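Local coordinates for outer membrane protein OMP121 (Bacteroides thetaiotaomicron, PDB 5FQ8), which probably imports nutrients across the bacterial outer membrane as a TonB-dependent receptor, and binds calcium and magnesium ions, at residues R776-S781 and V869-N874. Sequence-based numbering, arbitrary orientation.
Sequences RIVVNS and VTYVEN
Val779 and Asn874 meet through one methyl and one amide, with no hydrogen bond joining 776-781 to 869-874. Asn874 CB lies 3.8 Å from Val779 CG2. Asn874 CG is 3.4 Å from Val779 CG2; here the side chain flattens into its amide, and Val779 CG2 sits almost squarely above that plane, touching it face-on. The tip then divides. OD1 turns to the backbone N of Thr876, closing an Asx turn just past the strand, while Asn874 ND2, 3.4 Å from Val779 CG2, donates to Ser859 OG. Two bonds to different residues fix the rotation of the amide and present its flat side to the valine. Asn874 CG lies anti to the backbone N (chi1 166°), which carries the amide over to the valine; on Val779, CG2 stands between the backbone N and the carbonyl carbon and faces the amide.

The second touch is looser and purely apolar. Val778 CG2 approaches Tyr871 CE1 obliquely at 4.2 Å, the two side chains crossing at about a right angle. Tyr871 also packs on Asp772 and Pro773 of the loop before 776-781 and on Lys862 of strand 859-865.

Strand 859-865 runs between the two segments, pairing parallel with 777-778 and antiparallel with 868-873. Val779 and Asn874 both touch its Asn861, and backbone bonds from Ile777 and Val779 reach its Val860. Glu873 packs against an apolar side chain of another protein. The contact thus joins the outer strands of a small mixed three-stranded sheet, a beta-hairpin with a short parallel edge strand, built from two long loops between barrel strands and probably extracellular, as in other TonB-dependent receptors.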
loop_
_atom_site.group_PDB
_atom_site.type_symbol
_atom_site.label_atom_id
_atom_site.label_comp_id
_atom_site.label_asym_id
_atom_site.label_seq_id
_atom_site.Cartn_x
_atom_site.Cartn_y
_atom_site.Cartn_z
ATOM N N ARG B 776 9.157 46.320 -31.855
ATOM C CA ARG B 776 8.954 45.252 -32.817
ATOM C C ARG B 776 9.383 43.902 -32.250
ATOM O O ARG B 776 10.244 43.807 -31.373
ATOM C CB ARG B 776 9.698 45.583 -34.108
ATOM C CG ARG B 776 9.170 46.855 -34.795
ATOM C CD ARG B 776 10.082 47.359 -35.924
ATOM N NE ARG B 776 11.307 47.952 -35.402
ATOM C CZ ARG B 776 12.373 48.250 -36.141
ATOM N NH1 ARG B 776 12.366 48.008 -37.443
ATOM N NH2 ARG B 776 13.447 48.788 -35.575
ATOM N N ILE B 777 8.753 42.852 -32.756
ATOM C CA ILE B 777 8.901 41.509 -32.213
ATOM C C ILE B 777 10.145 40.870 -32.804
ATOM O O ILE B 777 10.337 40.866 -34.023
ATOM C CB ILE B 777 7.648 40.673 -32.510
ATOM C CG1 ILE B 777 7.768 39.291 -31.910
ATOM C CG2 ILE B 777 7.427 40.525 -33.964
ATOM C CD1 ILE B 777 7.032 39.192 -30.657
ATOM N N VAL B 778 11.002 40.340 -31.947
ATOM C CA VAL B 778 12.197 39.678 -32.437
ATOM C C VAL B 778 11.837 38.260 -32.821
ATOM O O VAL B 778 11.170 37.554 -32.067
ATOM C CB VAL B 778 13.312 39.696 -31.386
ATOM C CG1 VAL B 778 14.558 39.112 -31.970
ATOM C CG2 VAL B 778 13.555 41.095 -30.897
ATOM N N VAL B 779 12.279 37.833 -33.988
ATOM C CA VAL B 779 12.090 36.462 -34.414
ATOM C C VAL B 779 13.422 35.893 -34.879
ATOM O O VAL B 779 14.401 36.607 -35.066
ATOM C CB VAL B 779 11.039 36.342 -35.522
ATOM C CG1 VAL B 779 9.686 36.711 -34.985
ATOM C CG2 VAL B 779 11.421 37.241 -36.635
ATOM N N ASN B 780 13.431 34.582 -35.062
ATOM C CA ASN B 780 14.635 33.829 -35.364
ATOM C C ASN B 780 14.920 33.924 -36.847
ATOM O O ASN B 780 14.027 33.712 -37.668
ATOM C CB ASN B 780 14.445 32.375 -34.934
ATOM C CG ASN B 780 15.567 31.467 -35.384
ATOM O OD1 ASN B 780 15.626 31.066 -36.541
ATOM N ND2 ASN B 780 16.435 31.099 -34.454
ATOM N N SER B 781 16.170 34.229 -37.178
ATOM C CA SER B 781 16.542 34.484 -38.561
ATOM C C SER B 781 16.218 33.312 -39.467
ATOM O O SER B 781 15.963 33.502 -40.655
ATOM C CB SER B 781 18.029 34.803 -38.628
ATOM O OG SER B 781 18.433 35.495 -37.462
ATOM N N VAL B 869 24.574 45.014 -30.817
ATOM C CA VAL B 869 23.180 44.638 -31.029
ATOM C C VAL B 869 22.611 45.506 -32.136
ATOM O O VAL B 869 22.676 46.738 -32.062
ATOM C CB VAL B 869 22.340 44.779 -29.749
ATOM C CG1 VAL B 869 20.938 44.246 -29.990
ATOM C CG2 VAL B 869 22.988 44.044 -28.591
ATOM N N THR B 870 22.041 44.861 -33.147
ATOM C CA THR B 870 21.499 45.531 -34.315
ATOM C C THR B 870 20.217 44.832 -34.712
ATOM O O THR B 870 20.120 43.612 -34.590
ATOM C CB THR B 870 22.471 45.487 -35.482
ATOM O OG1 THR B 870 23.763 45.908 -35.037
ATOM C CG2 THR B 870 21.994 46.393 -36.597
ATOM N N TYR B 871 19.249 45.592 -35.200
ATOM C CA TYR B 871 17.965 45.037 -35.580
ATOM C C TYR B 871 17.704 45.295 -37.052
ATOM O O TYR B 871 18.087 46.338 -37.583
ATOM C CB TYR B 871 16.871 45.617 -34.719
ATOM C CG TYR B 871 17.023 45.273 -33.265
ATOM C CD1 TYR B 871 16.603 44.041 -32.774
ATOM C CD2 TYR B 871 17.574 46.178 -32.376
ATOM C CE1 TYR B 871 16.732 43.726 -31.446
ATOM C CE2 TYR B 871 17.704 45.865 -31.043
ATOM C CZ TYR B 871 17.285 44.642 -30.585
ATOM O OH TYR B 871 17.434 44.357 -29.253
ATOM N N VAL B 872 17.063 44.334 -37.708
ATOM C CA VAL B 872 16.858 44.346 -39.152
ATOM C C VAL B 872 15.479 43.784 -39.452
ATOM O O VAL B 872 15.059 42.811 -38.824
ATOM C CB VAL B 872 17.940 43.518 -39.871
ATOM C CG1 VAL B 872 17.607 43.374 -41.336
ATOM C CG2 VAL B 872 19.283 44.160 -39.698
ATOM N N GLU B 873 14.774 44.391 -40.410
ATOM C CA GLU B 873 13.481 43.867 -40.833
ATOM C C GLU B 873 13.592 42.387 -41.147
ATOM O O GLU B 873 14.484 41.957 -41.878
ATOM C CB GLU B 873 12.953 44.610 -42.060
ATOM C CG GLU B 873 11.702 43.954 -42.652
ATOM C CD GLU B 873 11.213 44.584 -43.945
ATOM O OE1 GLU B 873 11.501 45.772 -44.179
ATOM O OE2 GLU B 873 10.544 43.881 -44.730
ATOM N N ASN B 874 12.686 41.611 -40.581
ATOM C CA ASN B 874 12.739 40.175 -40.740
ATOM C C ASN B 874 12.204 39.770 -42.100
ATOM O O ASN B 874 11.106 40.158 -42.487
ATOM C CB ASN B 874 11.938 39.488 -39.649
ATOM C CG ASN B 874 11.696 38.051 -39.966
ATOM O OD1 ASN B 874 12.606 37.334 -40.362
ATOM N ND2 ASN B 874 10.454 37.620 -39.843
#